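Local coordinates for protein putative short-chain oxidoreductase (Thermus thermophilus, PDB 2YUT) that binds NADP in a Rossmann-type fold and probably acts as an oxidoreductase of the short-chain dehydrogenase/reductase family, at residues R115-G120 with V160-P165. Residues are numbered along the deposited sequence; the frame is centred on the assembly and turned at random.
Sequences RAVFFG and VLVRLP. With NAP (NADP nicotinamide-adenine-dinucleotide phosphate), chain B.
Val117 to Phe119 pair in parallel with Val160 to Val162, two neighbouring strands of the Rossmann-fold sheet whose segments run at 27° to each other; the chain crosses between them through helix 132-153, a beta-alpha-beta crossover. Four backbone hydrogen bonds join them: Val160 N to Ala116 O, Phe118 N to Val160 O, Val162 N to Phe118 O and, just past the first strand, Gly120 N to Val162 O at 2.8 Å. Val117, Phe119, Val160 and Val162 share the face packed by helix 185-196, while Phe118 and Leu161 lie against helix 132-153. On the former face Val117 CG1, swung anti to its own nitrogen (chi1 -174°), presses tightly on Val162 CG2 at 3.5 Å. The Phe119 side chain runs alongside that of Val162, its CD1 3.8 Å from Val162 CB, and the same CD1 atom meets Leu164 CD1 at 3.7 Å, the two side chains crossing at a slant. Phe119 CB also lies 3.7 Å from O4D of the nicotinamide ribose, which places the strand end against the wall of the NADP pocket. An alanine at Phe119 has no ring for Val162 and Leu164 to pack on and would probably open a gap between them and the nicotinamide ribose. Where the strands part, a water takes over the pairing: it donates to Gly120 O and to Val162 O (2.7 Å) and accepts from Leu164 N at 3.1 Å.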
loop_
_atom_site.group_PDB
_atom_site.type_symbol
_atom_site.label_atom_id
_atom_site.label_comp_id
_atom_site.label_asym_id
_atom_site.label_seq_id
_atom_site.Cartn_x
_atom_site.Cartn_y
_atom_site.Cartn_z
ATOM N N ARG A 115 17.459 -14.127 -7.747
ATOM C CA ARG A 115 16.305 -13.377 -8.217
ATOM C C ARG A 115 15.187 -13.608 -7.214
ATOM O O ARG A 115 15.046 -14.703 -6.667
ATOM C CB ARG A 115 15.880 -13.867 -9.600
ATOM C CG ARG A 115 16.945 -13.635 -10.656
ATOM C CD ARG A 115 16.786 -14.571 -11.831
ATOM N NE ARG A 115 17.910 -14.443 -12.752
ATOM C CZ ARG A 115 18.161 -15.285 -13.748
ATOM N NH1 ARG A 115 17.367 -16.327 -13.957
ATOM N NH2 ARG A 115 19.211 -15.085 -14.533
ATOM N N ALA A 116 14.409 -12.568 -6.954
ATOM C CA ALA A 116 13.296 -12.659 -6.019
ATOM C C ALA A 116 12.100 -12.100 -6.771
ATOM O O ALA A 116 12.066 -10.919 -7.129
ATOM C CB ALA A 116 13.593 -11.851 -4.760
ATOM N N VAL A 117 11.128 -12.970 -7.016
ATOM C CA VAL A 117 9.941 -12.633 -7.784
ATOM C C VAL A 117 8.705 -12.377 -6.935
ATOM O O VAL A 117 8.372 -13.162 -6.047
ATOM C CB VAL A 117 9.627 -13.770 -8.795
ATOM C CG1 VAL A 117 8.476 -13.376 -9.695
ATOM C CG2 VAL A 117 10.877 -14.100 -9.609
ATOM N N PHE A 118 8.023 -11.277 -7.232
ATOM C CA PHE A 118 6.814 -10.887 -6.513
ATOM C C PHE A 118 5.750 -10.565 -7.546
ATOM O O PHE A 118 6.064 -10.288 -8.706
ATOM C CB PHE A 118 7.103 -9.667 -5.633
ATOM C CG PHE A 118 8.096 -9.941 -4.540
ATOM C CD1 PHE A 118 7.672 -10.393 -3.292
ATOM C CD2 PHE A 118 9.461 -9.793 -4.773
ATOM C CE1 PHE A 118 8.589 -10.697 -2.289
ATOM C CE2 PHE A 118 10.391 -10.092 -3.780
ATOM C CZ PHE A 118 9.955 -10.546 -2.536
ATOM N N PHE A 119 4.491 -10.589 -7.128
ATOM C CA PHE A 119 3.391 -10.334 -8.042
ATOM C C PHE A 119 2.571 -9.088 -7.689
ATOM O O PHE A 119 1.995 -8.991 -6.604
ATOM C CB PHE A 119 2.498 -11.581 -8.084
ATOM C CG PHE A 119 3.233 -12.827 -8.522
ATOM C CD1 PHE A 119 3.321 -13.162 -9.876
ATOM C CD2 PHE A 119 3.890 -13.626 -7.590
ATOM C CE1 PHE A 119 4.059 -14.274 -10.294
ATOM C CE2 PHE A 119 4.633 -14.744 -7.994
ATOM C CZ PHE A 119 4.719 -15.070 -9.350
ATOM N N GLY A 120 2.535 -8.135 -8.617
ATOM C CA GLY A 120 1.777 -6.918 -8.402
ATOM C C GLY A 120 0.472 -7.003 -9.168
ATOM O O GLY A 120 -0.204 -8.030 -9.127
ATOM N N VAL A 160 12.326 -8.835 -9.096
ATOM C CA VAL A 160 11.530 -8.840 -10.316
ATOM C C VAL A 160 10.055 -8.669 -9.961
ATOM O O VAL A 160 9.509 -9.430 -9.160
ATOM C CB VAL A 160 11.708 -10.170 -11.084
ATOM C CG1 VAL A 160 10.897 -10.150 -12.367
ATOM C CG2 VAL A 160 13.184 -10.403 -11.382
ATOM N N LEU A 161 9.419 -7.660 -10.546
ATOM C CA LEU A 161 8.006 -7.413 -10.299
ATOM C C LEU A 161 7.202 -7.952 -11.478
ATOM O O LEU A 161 7.401 -7.540 -12.620
ATOM C CB LEU A 161 7.749 -5.911 -10.121
ATOM C CG LEU A 161 6.350 -5.441 -9.697
ATOM C CD1 LEU A 161 5.386 -5.517 -10.860
ATOM C CD2 LEU A 161 5.858 -6.289 -8.538
ATOM N N VAL A 162 6.296 -8.879 -11.198
ATOM C CA VAL A 162 5.479 -9.469 -12.249
ATOM C C VAL A 162 4.034 -8.973 -12.242
ATOM O O VAL A 162 3.386 -8.924 -11.195
ATOM C CB VAL A 162 5.441 -11.016 -12.130
ATOM C CG1 VAL A 162 4.544 -11.595 -13.218
ATOM C CG2 VAL A 162 6.854 -11.591 -12.217
ATOM N N ARG A 163 3.541 -8.600 -13.418
ATOM C CA ARG A 163 2.162 -8.166 -13.568
ATOM C C ARG A 163 1.480 -9.186 -14.469
ATOM O O ARG A 163 1.761 -9.274 -15.663
ATOM C CB ARG A 163 2.086 -6.765 -14.178
ATOM C CG ARG A 163 2.319 -5.654 -13.163
ATOM C CD ARG A 163 2.254 -4.279 -13.816
ATOM N NE ARG A 163 2.375 -3.201 -12.839
ATOM C CZ ARG A 163 2.418 -1.910 -13.155
ATOM N NH1 ARG A 163 2.353 -1.536 -14.427
ATOM N NH2 ARG A 163 2.512 -0.992 -12.200
ATOM N N LEU A 164 0.591 -9.970 -13.874
ATOM C CA LEU A 164 -0.121 -11.005 -14.601
ATOM C C LEU A 164 -1.555 -10.617 -14.887
ATOM O O LEU A 164 -2.168 -9.868 -14.132
ATOM C CB LEU A 164 -0.150 -12.305 -13.784
ATOM C CG LEU A 164 1.146 -13.064 -13.490
ATOM C CD1 LEU A 164 0.878 -14.138 -12.450
ATOM C CD2 LEU A 164 1.684 -13.679 -14.763
ATOM N N PRO A 165 -2.103 -11.108 -16.007
ATOM C CA PRO A 165 -3.495 -10.803 -16.342
ATOM C C PRO A 165 -4.268 -11.797 -15.468
ATOM O O PRO A 165 -3.661 -12.484 -14.643
ATOM C CB PRO A 165 -3.569 -11.145 -17.823
ATOM C CG PRO A 165 -2.621 -12.312 -17.927
ATOM C CD PRO A 165 -1.444 -11.853 -17.094
HETATM P PA NAP B . -4.210 -18.571 -4.661
HETATM O O1A NAP B . -5.450 -18.177 -3.713
HETATM O O2A NAP B . -4.496 -19.732 -5.532
HETATM O O5B NAP B . -2.976 -18.848 -3.669
HETATM C C5B NAP B . -2.650 -17.907 -2.644
HETATM C C4B NAP B . -1.460 -18.409 -1.827
HETATM O O4B NAP B . -1.159 -17.424 -0.823
HETATM C C3B NAP B . -1.828 -19.700 -1.090
HETATM O O3B NAP B . -0.725 -20.610 -1.125
HETATM C C2B NAP B . -2.052 -19.209 0.339
HETATM O O2B NAP B . -1.716 -20.251 1.258
HETATM C C1B NAP B . -0.942 -18.160 0.389
HETATM N N9A NAP B . -1.113 -17.289 1.573
HETATM C C8A NAP B . -2.131 -16.459 1.789
HETATM N N7A NAP B . -1.974 -15.861 2.967
HETATM C C5A NAP B . -0.846 -16.313 3.507
HETATM C C6A NAP B . -0.186 -16.078 4.706
HETATM N N6A NAP B . -0.684 -15.220 5.592
HETATM N N1A NAP B . 0.957 -16.733 4.955
HETATM C C2A NAP B . 1.457 -17.589 4.081
HETATM N N3A NAP B . 0.856 -17.838 2.931
HETATM C C4A NAP B . -0.292 -17.222 2.617
HETATM O O3 NAP B . -3.854 -17.222 -5.468
HETATM P PN NAP B . -2.979 -17.213 -6.820
HETATM O O1N NAP B . -3.879 -17.016 -7.979
HETATM O O2N NAP B . -2.053 -18.368 -6.833
HETATM O O5D NAP B . -2.114 -15.862 -6.675
HETATM C C5D NAP B . -0.711 -15.915 -6.402
HETATM C C4D NAP B . -0.083 -14.519 -6.458
HETATM O O4D NAP B . -0.347 -13.993 -7.774
HETATM C C3D NAP B . -0.774 -13.571 -5.475
HETATM O O3D NAP B . 0.094 -12.499 -5.099
HETATM C C2D NAP B . -1.920 -13.040 -6.331
HETATM O O2D NAP B . -2.403 -11.787 -5.838
HETATM C C1D NAP B . -1.140 -12.803 -7.622
HETATM N N1N NAP B . -2.013 -12.550 -8.791
HETATM C C2N NAP B . -3.029 -13.458 -9.118
HETATM C C3N NAP B . -3.848 -13.213 -10.214
HETATM C C7N NAP B . -4.954 -14.207 -10.578
HETATM O O7N NAP B . -5.802 -13.928 -11.424
HETATM N N7N NAP B . -4.918 -15.355 -9.908
HETATM C C4N NAP B . -3.660 -12.070 -10.982
HETATM C C5N NAP B . -2.652 -11.166 -10.662
HETATM C C6N NAP B . -1.827 -11.401 -9.569
HETATM P P2B NAP B . -2.814 -21.301 1.795
HETATM O O1X NAP B . -3.786 -21.660 0.563
HETATM O O2X NAP B . -1.980 -22.638 2.128
HETATM O O3X NAP B . -3.557 -20.790 2.969
HETATM O O HOH W 1 0.888 -9.942 -10.819
#